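Local atomic coordinates of CBS domain-containing protein (PDB entry 1PVM), a protein that is of unknown biochemical function but joins a pair of CBS domains, probably regulatory, to a zinc ribbon-like domain that binds a metal ion. Residues N25-V28 against F29-V32; V111-D114 against P115-V119; L140-H143 against R144-Y148. All blocks are in the same frame, centred on the assembly; numbering follows the deposited sequence.

The three contacts are local ones, set in series along the chain and not touching one another. Interaction 1 starts helix 28-38 in the first CBS motif, and interaction 2 closes the hairpin of strands 108-112 and 118-123 in the second; their centres lie 25 Å apart. Interaction 3 ends helix 133-145, with its centre 24 Å from that of interaction 1 and 25 Å from that of interaction 2, although nearest atoms of interactions 2 and 3 come within about 11 Å. Interactions 1 and 3 both reach the second subunit, whereas interaction 2 does not. All three lie away from the site where C152, C155, C175 and C180 hold mercury in this crystal.

Interaction 1: N25-V28 against F29-V32; sequences NTTV and FDAV
T27 caps the first turn of helix 28-38 in the first CBS motif, its side chain meeting D30 as N-cap. The T27 hydroxyl sits between its own backbone N and carbonyl carbon (chi1 67°), a rotation that turns OG1 toward the start of the helix. There OG1 accepts from D30 N at 3.1 Å in a nearly straight bond (167°). The D30 carboxylate swings back toward the cap, but it meets the T27 backbone N through a water instead of directly as in a capping box. A second water sits on T27 OG1 and makes a weak bond to D30 OD2. The other carboxylate oxygen, OD1, forms a salt bridge with K33, and the negative charge so near the helix N-terminus probably suits the helix dipole. An alanine in place of T27 would remove OG1, and D30 N would probably be left without its capping acceptor. T26 slants across D30, its methyl CG2 lying 3.8 Å from D30 CB, while T26 OG1 bonds back to N23 O. V28 and V32 lie side by side and point the same way; I61 and F65 of helix 58-65 adjoin them, and I66 and P67 of the second subunit pack on V32 and F29. Between the two valines, CG1 of V28 and CG2 of V32 are 4.1 Å apart, alongside the bond from V32 N to V28 O.

Interaction 2: V111-D114 against P115-V119; sequences VVDD and PGRVV. Unlike the reference sequence in segment 115-119: P115 (reference Ser).
V112 and V118 form an antiparallel, non-hydrogen-bonded pair with their CA atoms 4.3 Å apart, where the end of strand 108-112 meets the start of strand 118-123. Backbone bonds flank the pair: V119 N donates to V111 O, and D113 N to R117 O. Beyond them the chain reverses in a type I turn from D113 to G116, closed by G116 N on D113 O at 2.8 Å. G116 has a positive phi, at which a CB would press on the preceding carbonyl oxygen. Together these features make the type I turn with a G1 bulge, the classic 3:5 hairpin, here joining two strands of the second CBS motif. D113 directs its carboxylate over the turn, a chi1 of 59° folding it back toward the residues that follow. OD1 takes R117 N at 2.8 Å on its syn side, 34° out of the carboxylate plane. OD2 forms a salt bridge with the side-on edge of the R117 guanidinium: NE, at 2.9 Å, uses the syn lone pair, while NH2 arrives at 3.2 Å nearly along the C-O bond. The two planar groups are only 21° from coplanar, and a bend at chi3 curls the arginine back to its partner. P115, a serine in the reference sequence, crosses D113 at about a right angle, its CD 3.1 Å from D113 OD1. On the strands, V112 CG1 touches V118 CG2 obliquely at 3.9 Å, while V111 and V119 both rest on M15.

Interaction 3: L140-H143 against R144-Y148; sequences LLSH and RTKDY
L141 and S142 meet T145 and K146 in a local contact that finishes helix 133-145, K146 being the first residue to depart from helical backbone angles. L141 O is gripped twice: T145 N bonds to it at 3.1 Å, and the T145 hydroxyl OG1 at 2.8 Å from the opposite face of the carbonyl plane. That second bond depends on chi1 of T145, which at 56° turns the hydroxyl back along the helix. The next bond, from K146 N to S142 O, is 2.8 Å long. Past it, the extended K146 side chain runs back beside S142 and brings NZ to a weak bond with S142 OG at 3.3 Å. A water donates to both H143 O and K146 O, at 2.9 Å and 2.6 Å, and so bridges the last turn to the departing chain. Among its neighbours, the helix end is tied to helix 94-104 at S102, whose OG pairs with S142 OG and whose O takes K146 NZ; H143 ND1 bonds to G105 O just beyond that helix, and R144 NH1 reaches H39 O of the second subunit.

Interaction 1: N25-V28 against F29-V32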
loop_
_atom_site.group_PDB
_atom_site.type_symbol
_atom_site.label_atom_id
_atom_site.label_comp_id
_atom_site.label_asym_id
_atom_site.label_seq_id
_atom_site.Cartn_x
_atom_site.Cartn_y
_atom_site.Cartn_z
ATOM N N ASN B 25 12.293 -15.667 -7.563
ATOM C CA ASN B 25 11.820 -15.796 -8.937
ATOM C C ASN B 25 10.300 -15.948 -8.974
ATOM O O ASN B 25 9.702 -16.117 -10.037
ATOM C CB ASN B 25 12.503 -16.978 -9.628
ATOM C CG ASN B 25 13.926 -16.659 -10.037
ATOM O OD1 ASN B 25 14.812 -17.515 -9.971
ATOM N ND2 ASN B 25 14.152 -15.425 -10.473
ATOM N N THR B 26 9.682 -15.889 -7.801
ATOM C CA THR B 26 8.233 -15.970 -7.701
ATOM C C THR B 26 7.731 -14.753 -8.481
ATOM O O THR B 26 8.327 -13.682 -8.400
ATOM C CB THR B 26 7.781 -15.855 -6.225
ATOM O OG1 THR B 26 8.381 -16.903 -5.454
ATOM C CG2 THR B 26 6.265 -15.956 -6.114
ATOM N N THR B 27 6.655 -14.900 -9.249
ATOM C CA THR B 27 6.143 -13.759 -10.001
ATOM C C THR B 27 5.385 -12.822 -9.071
ATOM O O THR B 27 5.002 -13.207 -7.962
ATOM C CB THR B 27 5.182 -14.192 -11.121
ATOM O OG1 THR B 27 3.992 -14.741 -10.541
ATOM C CG2 THR B 27 5.842 -15.232 -12.018
ATOM N N VAL B 28 5.176 -11.591 -9.524
ATOM C CA VAL B 28 4.443 -10.604 -8.743
ATOM C C VAL B 28 3.021 -11.128 -8.531
ATOM O O VAL B 28 2.442 -10.975 -7.456
ATOM C CB VAL B 28 4.408 -9.240 -9.478
ATOM C CG1 VAL B 28 3.414 -8.307 -8.819
ATOM C CG2 VAL B 28 5.788 -8.604 -9.447
ATOM N N PHE B 29 2.470 -11.765 -9.560
ATOM C CA PHE B 29 1.126 -12.322 -9.473
ATOM C C PHE B 29 1.026 -13.352 -8.346
ATOM O O PHE B 29 0.122 -13.294 -7.514
ATOM C CB PHE B 29 0.747 -12.984 -10.802
ATOM C CG PHE B 29 -0.620 -13.621 -10.798
ATOM C CD1 PHE B 29 -1.771 -12.837 -10.790
ATOM C CD2 PHE B 29 -0.756 -15.008 -10.786
ATOM C CE1 PHE B 29 -3.038 -13.419 -10.771
ATOM C CE2 PHE B 29 -2.019 -15.603 -10.765
ATOM C CZ PHE B 29 -3.164 -14.802 -10.758
ATOM N N ASP B 30 1.957 -14.299 -8.308
ATOM C CA ASP B 30 1.917 -15.321 -7.268
ATOM C C ASP B 30 2.232 -14.797 -5.871
ATOM O O ASP B 30 1.684 -15.287 -4.885
ATOM C CB ASP B 30 2.857 -16.481 -7.610
ATOM C CG ASP B 30 2.326 -17.340 -8.745
ATOM O OD1 ASP B 30 1.087 -17.411 -8.904
ATOM O OD2 ASP B 30 3.137 -17.951 -9.472
ATOM N N ALA B 31 3.106 -13.801 -5.783
ATOM C CA ALA B 31 3.465 -13.242 -4.486
ATOM C C ALA B 31 2.287 -12.482 -3.896
ATOM O O ALA B 31 1.992 -12.593 -2.709
ATOM C CB ALA B 31 4.673 -12.313 -4.627
ATOM N N VAL B 32 1.614 -11.698 -4.728
ATOM C CA VAL B 32 0.473 -10.926 -4.258
ATOM C C VAL B 32 -0.670 -11.841 -3.813
ATOM O O VAL B 32 -1.428 -11.486 -2.912
ATOM C CB VAL B 32 0.007 -9.933 -5.344
ATOM C CG1 VAL B 32 -1.349 -9.359 -4.995
ATOM C CG2 VAL B 32 1.031 -8.810 -5.474
HETATM O O HOH W 1 5.736 -17.721 -9.295
HETATM O O HOH W 2 2.611 -16.166 -12.311
#

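Interaction 2: V111-D114 against P115-V119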
loop_
_atom_site.group_PDB
_atom_site.type_symbol
_atom_site.label_atom_id
_atom_site.label_comp_id
_atom_site.label_asym_id
_atom_site.label_seq_id
_atom_site.Cartn_x
_atom_site.Cartn_y
_atom_site.Cartn_z
ATOM N N VAL B 111 13.713 -7.943 10.862
ATOM C CA VAL B 111 14.435 -7.858 12.123
ATOM C C VAL B 111 15.410 -9.026 12.087
ATOM O O VAL B 111 15.013 -10.154 11.786
ATOM C CB VAL B 111 13.492 -8.025 13.331
ATOM C CG1 VAL B 111 14.294 -7.975 14.630
ATOM C CG2 VAL B 111 12.419 -6.936 13.313
ATOM N N VAL B 112 16.686 -8.757 12.353
ATOM C CA VAL B 112 17.690 -9.816 12.343
ATOM C C VAL B 112 18.322 -9.953 13.720
ATOM O O VAL B 112 18.408 -8.974 14.470
ATOM C CB VAL B 112 18.817 -9.545 11.295
ATOM C CG1 VAL B 112 18.244 -9.608 9.885
ATOM C CG2 VAL B 112 19.469 -8.178 11.542
ATOM N N ASP B 113 18.741 -11.166 14.064
ATOM C CA ASP B 113 19.387 -11.374 15.352
ATOM C C ASP B 113 20.889 -11.150 15.198
ATOM O O ASP B 113 21.379 -10.865 14.101
ATOM C CB ASP B 113 19.117 -12.782 15.904
ATOM C CG ASP B 113 19.589 -13.889 14.974
ATOM O OD1 ASP B 113 20.363 -13.607 14.033
ATOM O OD2 ASP B 113 19.192 -15.056 15.198
ATOM N N ASP B 114 21.611 -11.273 16.306
ATOM C CA ASP B 114 23.056 -11.080 16.322
ATOM C C ASP B 114 23.753 -11.848 15.190
ATOM O O ASP B 114 24.531 -11.269 14.432
ATOM C CB ASP B 114 23.599 -11.494 17.693
ATOM C CG ASP B 114 25.052 -11.138 17.879
ATOM O OD1 ASP B 114 25.921 -11.846 17.329
ATOM O OD2 ASP B 114 25.326 -10.140 18.575
ATOM N N PRO B 115 23.480 -13.159 15.054
ATOM C CA PRO B 115 24.090 -13.983 14.003
ATOM C C PRO B 115 23.737 -13.531 12.583
ATOM O O PRO B 115 24.358 -13.967 11.616
ATOM C CB PRO B 115 23.549 -15.379 14.299
ATOM C CG PRO B 115 23.325 -15.350 15.770
ATOM C CD PRO B 115 22.699 -14.002 15.976
ATOM N N GLY B 116 22.726 -12.679 12.455
ATOM C CA GLY B 116 22.346 -12.192 11.139
ATOM C C GLY B 116 21.143 -12.859 10.501
ATOM O O GLY B 116 20.796 -12.551 9.363
ATOM N N ARG B 117 20.497 -13.766 11.226
ATOM C CA ARG B 117 19.329 -14.465 10.706
ATOM C C ARG B 117 18.085 -13.589 10.813
ATOM O O ARG B 117 17.924 -12.853 11.785
ATOM C CB ARG B 117 19.109 -15.753 11.497
ATOM C CG ARG B 117 20.355 -16.612 11.602
ATOM C CD ARG B 117 20.105 -17.857 12.435
ATOM N NE ARG B 117 19.695 -17.551 13.805
ATOM C CZ ARG B 117 19.406 -18.476 14.716
ATOM N NH1 ARG B 117 19.486 -19.760 14.403
ATOM N NH2 ARG B 117 19.027 -18.119 15.935
ATOM N N VAL B 118 17.211 -13.658 9.812
ATOM C CA VAL B 118 15.980 -12.877 9.854
ATOM C C VAL B 118 15.041 -13.599 10.814
ATOM O O VAL B 118 14.709 -14.771 10.607
ATOM C CB VAL B 118 15.320 -12.778 8.460
ATOM C CG1 VAL B 118 13.947 -12.126 8.579
ATOM C CG2 VAL B 118 16.200 -11.965 7.524
ATOM N N VAL B 119 14.625 -12.905 11.872
ATOM C CA VAL B 119 13.746 -13.507 12.866
ATOM C C VAL B 119 12.319 -12.974 12.858
ATOM O O VAL B 119 11.449 -13.490 13.556
ATOM C CB VAL B 119 14.341 -13.364 14.285
ATOM C CG1 VAL B 119 15.620 -14.188 14.382
ATOM C CG2 VAL B 119 14.622 -11.891 14.600
#

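Interaction 3: L140-H143 against R144-Y148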
loop_
_atom_site.group_PDB
_atom_site.type_symbol
_atom_site.label_atom_id
_atom_site.label_comp_id
_atom_site.label_asym_id
_atom_site.label_seq_id
_atom_site.Cartn_x
_atom_site.Cartn_y
_atom_site.Cartn_z
ATOM N N LEU B 140 4.860 8.167 8.701
ATOM C CA LEU B 140 3.840 8.287 7.662
ATOM C C LEU B 140 4.230 9.304 6.588
ATOM O O LEU B 140 4.075 9.039 5.394
ATOM C CB LEU B 140 2.489 8.666 8.278
ATOM C CG LEU B 140 1.815 7.561 9.097
ATOM C CD1 LEU B 140 0.619 8.129 9.846
ATOM C CD2 LEU B 140 1.390 6.425 8.171
ATOM N N LEU B 141 4.746 10.454 7.012
ATOM C CA LEU B 141 5.164 11.487 6.065
ATOM C C LEU B 141 6.386 11.045 5.264
ATOM O O LEU B 141 6.476 11.282 4.052
ATOM C CB LEU B 141 5.472 12.794 6.803
ATOM C CG LEU B 141 4.246 13.521 7.365
ATOM C CD1 LEU B 141 4.687 14.756 8.134
ATOM C CD2 LEU B 141 3.309 13.906 6.227
ATOM N N SER B 142 7.330 10.396 5.935
ATOM C CA SER B 142 8.531 9.930 5.253
ATOM C C SER B 142 8.219 8.834 4.241
ATOM O O SER B 142 8.866 8.746 3.200
ATOM C CB SER B 142 9.558 9.420 6.263
ATOM O OG SER B 142 10.116 10.494 7.001
ATOM N N HIS B 143 7.231 7.996 4.544
ATOM C CA HIS B 143 6.864 6.917 3.630
ATOM C C HIS B 143 6.212 7.459 2.363
ATOM O O HIS B 143 6.343 6.875 1.285
ATOM C CB HIS B 143 5.917 5.936 4.319
ATOM C CG HIS B 143 5.501 4.790 3.450
ATOM N ND1 HIS B 143 6.406 3.923 2.877
ATOM C CD2 HIS B 143 4.276 4.374 3.051
ATOM C CE1 HIS B 143 5.756 3.022 2.160
ATOM N NE2 HIS B 143 4.464 3.274 2.250
ATOM N N ARG B 144 5.507 8.578 2.489
ATOM C CA ARG B 144 4.856 9.177 1.331
ATOM C C ARG B 144 5.845 9.902 0.421
ATOM O O ARG B 144 5.732 9.854 -0.804
ATOM C CB ARG B 144 3.787 10.174 1.779
ATOM C CG ARG B 144 3.081 10.861 0.618
ATOM C CD ARG B 144 1.845 11.616 1.076
ATOM N NE ARG B 144 2.133 12.971 1.537
ATOM C CZ ARG B 144 2.589 13.947 0.756
ATOM N NH1 ARG B 144 2.822 13.721 -0.532
ATOM N NH2 ARG B 144 2.792 15.160 1.256
ATOM N N THR B 145 6.832 10.546 1.030
ATOM C CA THR B 145 7.795 11.349 0.292
ATOM C C THR B 145 9.142 10.744 -0.088
ATOM O O THR B 145 9.762 11.178 -1.059
ATOM C CB THR B 145 8.054 12.648 1.061
ATOM O OG1 THR B 145 8.482 12.329 2.388
ATOM C CG2 THR B 145 6.776 13.476 1.150
ATOM N N LYS B 146 9.605 9.753 0.664
ATOM C CA LYS B 146 10.900 9.150 0.365
ATOM C C LYS B 146 10.787 7.737 -0.187
ATOM O O LYS B 146 9.801 7.039 0.046
ATOM C CB LYS B 146 11.771 9.122 1.622
ATOM C CG LYS B 146 11.899 10.445 2.351
ATOM C CD LYS B 146 12.656 10.229 3.648
ATOM C CE LYS B 146 12.575 11.427 4.564
ATOM N NZ LYS B 146 13.132 11.107 5.908
ATOM N N ASP B 147 11.820 7.326 -0.914
ATOM C CA ASP B 147 11.876 5.999 -1.508
ATOM C C ASP B 147 13.217 5.331 -1.200
ATOM O O ASP B 147 14.276 5.943 -1.319
ATOM C CB ASP B 147 11.643 6.082 -3.025
ATOM C CG ASP B 147 12.466 7.177 -3.691
ATOM O OD1 ASP B 147 12.302 8.360 -3.319
ATOM O OD2 ASP B 147 13.273 6.860 -4.594
ATOM N N TYR B 148 13.143 4.070 -0.788
ATOM C CA TYR B 148 14.306 3.263 -0.425
ATOM C C TYR B 148 15.349 3.186 -1.537
ATOM O O TYR B 148 15.003 2.992 -2.696
ATOM C CB TYR B 148 13.825 1.848 -0.084
ATOM C CG TYR B 148 14.882 0.913 0.472
ATOM C CD1 TYR B 148 15.389 1.084 1.758
ATOM C CD2 TYR B 148 15.344 -0.173 -0.280
ATOM C CE1 TYR B 148 16.326 0.194 2.288
ATOM C CE2 TYR B 148 16.283 -1.071 0.243
ATOM C CZ TYR B 148 16.765 -0.881 1.526
ATOM O OH TYR B 148 17.657 -1.776 2.061
HETATM O O HOH W 3 7.965 5.414 -0.671
#